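Local coordinates for periplasmic binding protein/LacI transcriptional regulator (Burkholderia multivorans, PDB 4YLE) that probably binds a sugar-like solute in the periplasm and delivers it to an ABC transporter for uptake, at residues V142-Y156 with V307-T315. Numbering follows the deposited sequence.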
loop_
_atom_site.group_PDB
_atom_site.type_symbol
_atom_site.label_atom_id
_atom_site.label_comp_id
_atom_site.label_asym_id
_atom_site.label_seq_id
_atom_site.Cartn_x
_atom_site.Cartn_y
_atom_site.Cartn_z
ATOM N N VAL A 142 -11.191 -4.590 2.173
ATOM C CA VAL A 142 -10.493 -4.733 3.444
ATOM C C VAL A 142 -9.179 -3.977 3.373
ATOM O O VAL A 142 -8.295 -4.315 2.593
ATOM C CB VAL A 142 -10.238 -6.213 3.750
ATOM C CG1 VAL A 142 -9.495 -6.383 5.064
ATOM C CG2 VAL A 142 -11.543 -6.982 3.739
ATOM N N GLY A 143 -9.059 -2.922 4.162
ATOM C CA GLY A 143 -7.814 -2.206 4.257
ATOM C C GLY A 143 -7.974 -0.968 5.107
ATOM O O GLY A 143 -9.052 -0.704 5.687
ATOM N N PRO A 144 -6.893 -0.192 5.180
ATOM C CA PRO A 144 -6.818 0.978 6.049
ATOM C C PRO A 144 -7.334 2.263 5.447
ATOM O O PRO A 144 -7.452 2.436 4.235
ATOM C CB PRO A 144 -5.330 1.099 6.300
ATOM C CG PRO A 144 -4.721 0.648 5.022
ATOM C CD PRO A 144 -5.573 -0.537 4.634
ATOM N N ASP A 145 -7.576 3.203 6.349
ATOM C CA ASP A 145 -7.843 4.572 5.969
ATOM C C ASP A 145 -6.473 5.239 5.870
ATOM O O ASP A 145 -5.852 5.573 6.895
ATOM C CB ASP A 145 -8.739 5.266 6.995
ATOM C CG ASP A 145 -9.025 6.711 6.643
ATOM O OD1 ASP A 145 -8.135 7.367 6.064
ATOM O OD2 ASP A 145 -10.142 7.223 6.958
ATOM N N ASN A 146 -5.966 5.375 4.652
ATOM C CA ASN A 146 -4.611 5.853 4.473
ATOM C C ASN A 146 -4.468 7.355 4.738
ATOM O O ASN A 146 -3.362 7.837 4.874
ATOM C CB ASN A 146 -4.107 5.526 3.062
ATOM C CG ASN A 146 -3.672 4.079 2.940
ATOM O OD1 ASN A 146 -2.669 3.686 3.534
ATOM N ND2 ASN A 146 -4.435 3.274 2.217
ATOM N N ARG A 147 -5.574 8.088 4.761
ATOM C CA ARG A 147 -5.488 9.530 5.030
ATOM C C ARG A 147 -5.246 9.706 6.525
ATOM O O ARG A 147 -4.335 10.407 6.937
ATOM C CB ARG A 147 -6.746 10.247 4.558
ATOM C CG ARG A 147 -6.680 11.769 4.617
ATOM C CD ARG A 147 -7.878 12.454 3.961
ATOM N NE ARG A 147 -7.604 13.886 3.826
ATOM C CZ ARG A 147 -8.188 14.708 2.964
ATOM N NH1 ARG A 147 -9.134 14.279 2.137
ATOM N NH2 ARG A 147 -7.823 15.985 2.947
ATOM N N LYS A 148 -6.031 9.002 7.339
ATOM C CA LYS A 148 -5.778 9.004 8.783
ATOM C C LYS A 148 -4.411 8.437 9.131
ATOM O O LYS A 148 -3.758 8.932 10.043
ATOM C CB LYS A 148 -6.853 8.198 9.520
ATOM C CG LYS A 148 -8.233 8.816 9.505
ATOM C CD LYS A 148 -9.223 7.917 10.216
ATOM C CE LYS A 148 -10.644 8.529 10.226
ATOM N NZ LYS A 148 -11.660 7.656 10.893
ATOM N N GLY A 149 -3.989 7.370 8.427
ATOM C CA GLY A 149 -2.701 6.762 8.671
ATOM C C GLY A 149 -1.562 7.740 8.418
ATOM O O GLY A 149 -0.741 7.967 9.306
ATOM N N ALA A 150 -1.541 8.339 7.231
ATOM C CA ALA A 150 -0.517 9.318 6.874
ATOM C C ALA A 150 -0.575 10.521 7.812
ATOM O O ALA A 150 0.444 11.080 8.139
ATOM C CB ALA A 150 -0.679 9.753 5.418
ATOM N N ARG A 151 -1.774 10.892 8.257
ATOM C CA ARG A 151 -1.938 12.028 9.180
ATOM C C ARG A 151 -1.234 11.755 10.494
ATOM O O ARG A 151 -0.620 12.661 11.060
ATOM C CB ARG A 151 -3.412 12.313 9.434
ATOM C CG ARG A 151 -3.719 13.475 10.442
ATOM C CD ARG A 151 -3.262 14.817 9.929
ATOM N NE ARG A 151 -3.409 15.864 10.953
ATOM C CZ ARG A 151 -4.488 16.626 11.108
ATOM N NH1 ARG A 151 -5.534 16.499 10.299
ATOM N NH2 ARG A 151 -4.519 17.530 12.075
ATOM N N LYS A 152 -1.329 10.520 10.998
ATOM C CA LYS A 152 -0.576 10.156 12.206
ATOM C C LYS A 152 0.928 10.406 12.034
ATOM O O LYS A 152 1.575 10.958 12.920
ATOM C CB LYS A 152 -0.786 8.686 12.564
ATOM C CG LYS A 152 -2.148 8.357 13.126
ATOM C CD LYS A 152 -2.214 6.888 13.509
ATOM C CE LYS A 152 -3.500 6.588 14.271
ATOM N NZ LYS A 152 -3.447 5.263 14.974
ATOM N N VAL A 153 1.488 9.931 10.917
ATOM C CA VAL A 153 2.911 10.061 10.634
ATOM C C VAL A 153 3.257 11.538 10.473
ATOM O O VAL A 153 4.182 12.024 11.097
ATOM C CB VAL A 153 3.298 9.271 9.392
ATOM C CG1 VAL A 153 4.788 9.462 9.056
ATOM C CG2 VAL A 153 2.947 7.770 9.631
ATOM N N GLY A 154 2.486 12.241 9.658
ATOM C CA GLY A 154 2.674 13.671 9.480
ATOM C C GLY A 154 2.617 14.475 10.778
ATOM O O GLY A 154 3.419 15.421 10.974
ATOM N N ASP A 155 1.682 14.128 11.665
ATOM C CA ASP A 155 1.556 14.822 12.953
ATOM C C ASP A 155 2.796 14.674 13.817
ATOM O O ASP A 155 3.194 15.624 14.488
ATOM C CB ASP A 155 0.338 14.308 13.750
ATOM C CG ASP A 155 -0.987 14.842 13.227
ATOM O OD1 ASP A 155 -0.989 15.822 12.453
ATOM O OD2 ASP A 155 -2.035 14.269 13.604
ATOM N N TYR A 156 3.371 13.482 13.860
ATOM C CA TYR A 156 4.582 13.279 14.639
ATOM C C TYR A 156 5.720 14.157 14.104
ATOM O O TYR A 156 6.413 14.834 14.871
ATOM C CB TYR A 156 4.981 11.808 14.632
ATOM C CG TYR A 156 6.068 11.492 15.634
ATOM C CD1 TYR A 156 5.801 11.447 16.999
ATOM C CD2 TYR A 156 7.352 11.264 15.219
ATOM C CE1 TYR A 156 6.806 11.161 17.918
ATOM C CE2 TYR A 156 8.359 10.983 16.127
ATOM C CZ TYR A 156 8.086 10.926 17.464
ATOM O OH TYR A 156 9.103 10.656 18.366
ATOM N N VAL A 307 -14.689 -3.160 5.919
ATOM C CA VAL A 307 -13.805 -3.612 6.990
ATOM C C VAL A 307 -12.559 -2.745 7.041
ATOM O O VAL A 307 -11.657 -2.900 6.210
ATOM C CB VAL A 307 -13.365 -5.076 6.805
ATOM C CG1 VAL A 307 -12.388 -5.502 7.927
ATOM C CG2 VAL A 307 -14.573 -6.002 6.732
ATOM N N GLU A 308 -12.508 -1.823 8.001
ATOM C CA GLU A 308 -11.330 -0.975 8.129
ATOM C C GLU A 308 -10.324 -1.644 9.031
ATOM O O GLU A 308 -10.646 -2.026 10.153
ATOM C CB GLU A 308 -11.673 0.403 8.684
ATOM C CG GLU A 308 -10.466 1.344 8.642
ATOM C CD GLU A 308 -10.767 2.708 9.207
ATOM O OE1 GLU A 308 -11.817 3.252 8.835
ATOM O OE2 GLU A 308 -9.958 3.217 10.026
ATOM N N THR A 309 -9.095 -1.758 8.545
ATOM C CA THR A 309 -8.019 -2.321 9.345
ATOM C C THR A 309 -7.201 -1.162 9.891
ATOM O O THR A 309 -7.148 -0.097 9.257
ATOM C CB THR A 309 -7.140 -3.283 8.525
ATOM O OG1 THR A 309 -6.788 -2.681 7.286
ATOM C CG2 THR A 309 -7.867 -4.549 8.186
ATOM N N PRO A 310 -6.576 -1.344 11.067
ATOM C CA PRO A 310 -5.966 -0.189 11.731
ATOM C C PRO A 310 -4.592 0.193 11.202
ATOM O O PRO A 310 -3.927 -0.585 10.538
ATOM C CB PRO A 310 -5.854 -0.651 13.182
ATOM C CG PRO A 310 -5.687 -2.143 13.065
ATOM C CD PRO A 310 -6.548 -2.544 11.921
ATOM N N VAL A 311 -4.190 1.418 11.523
ATOM C CA VAL A 311 -2.845 1.895 11.227
ATOM C C VAL A 311 -2.250 2.535 12.492
ATOM O O VAL A 311 -2.868 3.391 13.096
ATOM C CB VAL A 311 -2.860 2.924 10.114
ATOM C CG1 VAL A 311 -1.441 3.418 9.859
ATOM C CG2 VAL A 311 -3.435 2.343 8.853
ATOM N N ASP A 312 -1.066 2.097 12.896
ATOM C CA ASP A 312 -0.416 2.684 14.063
ATOM C C ASP A 312 0.909 3.329 13.725
ATOM O O ASP A 312 1.695 2.817 12.934
ATOM C CB ASP A 312 -0.191 1.632 15.127
ATOM C CG ASP A 312 -1.486 1.113 15.685
ATOM O OD1 ASP A 312 -2.220 1.921 16.274
ATOM O OD2 ASP A 312 -1.773 -0.081 15.499
ATOM N N LEU A 313 1.147 4.459 14.382
ATOM C CA LEU A 313 2.411 5.155 14.282
ATOM C C LEU A 313 3.527 4.324 14.902
ATOM O O LEU A 313 3.341 3.723 15.971
ATOM C CB LEU A 313 2.284 6.495 14.986
ATOM C CG LEU A 313 3.536 7.346 15.168
ATOM C CD1 LEU A 313 3.983 7.861 13.851
ATOM C CD2 LEU A 313 3.224 8.494 16.086
ATOM N N VAL A 314 4.661 4.260 14.209
ATOM C CA VAL A 314 5.859 3.606 14.710
ATOM C C VAL A 314 7.019 4.591 14.702
ATOM O O VAL A 314 7.310 5.190 13.682
ATOM C CB VAL A 314 6.220 2.398 13.886
ATOM C CG1 VAL A 314 7.480 1.730 14.424
ATOM C CG2 VAL A 314 5.043 1.422 13.871
ATOM N N THR A 315 7.641 4.739 15.872
ATOM C CA THR A 315 8.828 5.569 16.048
ATOM C C THR A 315 9.910 4.785 16.802
ATOM O O THR A 315 9.777 3.579 16.982
ATOM C CB THR A 315 8.514 6.821 16.840
ATOM O OG1 THR A 315 8.084 6.432 18.145
ATOM C CG2 THR A 315 7.429 7.609 16.163
HETATM O O HOH W 1 -7.393 2.596 9.284
HETATM O O HOH W 2 -11.889 5.942 8.929
HETATM O O HOH W 3 -10.327 4.809 11.985
HETATM O O HOH W 4 -0.947 5.490 16.237
#
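K152 reaches V311 at the middle of this contact: its NZ donates to V311 O over 2.7 Å, in the carbonyl plane and with a C=O...N angle of 160°. With CG anti to the carbonyl carbon (chi1 -73°) and the rest of the chain extended, the lysine spans from helix 146-156 to the backbone just before strand 312-314. A water shared by NZ and L313 N makes a second link, whereas the salt bridge to D312 OD1 is long; the other oxygen of D312 bonds Y278 OH.

Further along the helix, L313 lays CD1 against V153 CA, 4.0 Å away, and CD2 beside Y156 CB. The tyrosine presents one ring face to T315 CG2, 3.6 Å from the centroid and 17° off the normal, a CH-pi contact.

At the start of the helix V311 is wedged in by its two methyls: CG1 lies over G149 CA at 3.8 Å, an ordinary contact, while CG2 presses on P144 CB at 3.4 Å, closer than usual for carbons. D145 N-caps the helix, its OD1 taking K148 N from above the carboxylate plane and R147 N weakly. The extended E308 comes alongside D145 CB but meets its polar atoms through water: one water joins D145 N, E308 OE2 and T309 O, another D145 OD2, K148 NZ and E308 OE1.

The backbones pair in parallel, T309 N to G143 O at 3.0 Å and G143 N weakly to V307 O. Strand 141-144 leads into helix 146-160, which packs on helix 177-193; 308-314 runs from the edge of 141-144 to its antiparallel pairing with 274-276. This is consistent with two of the strand connections between lobes in the type I periplasmic binding protein fold, with P144 near the bound unknown ligand.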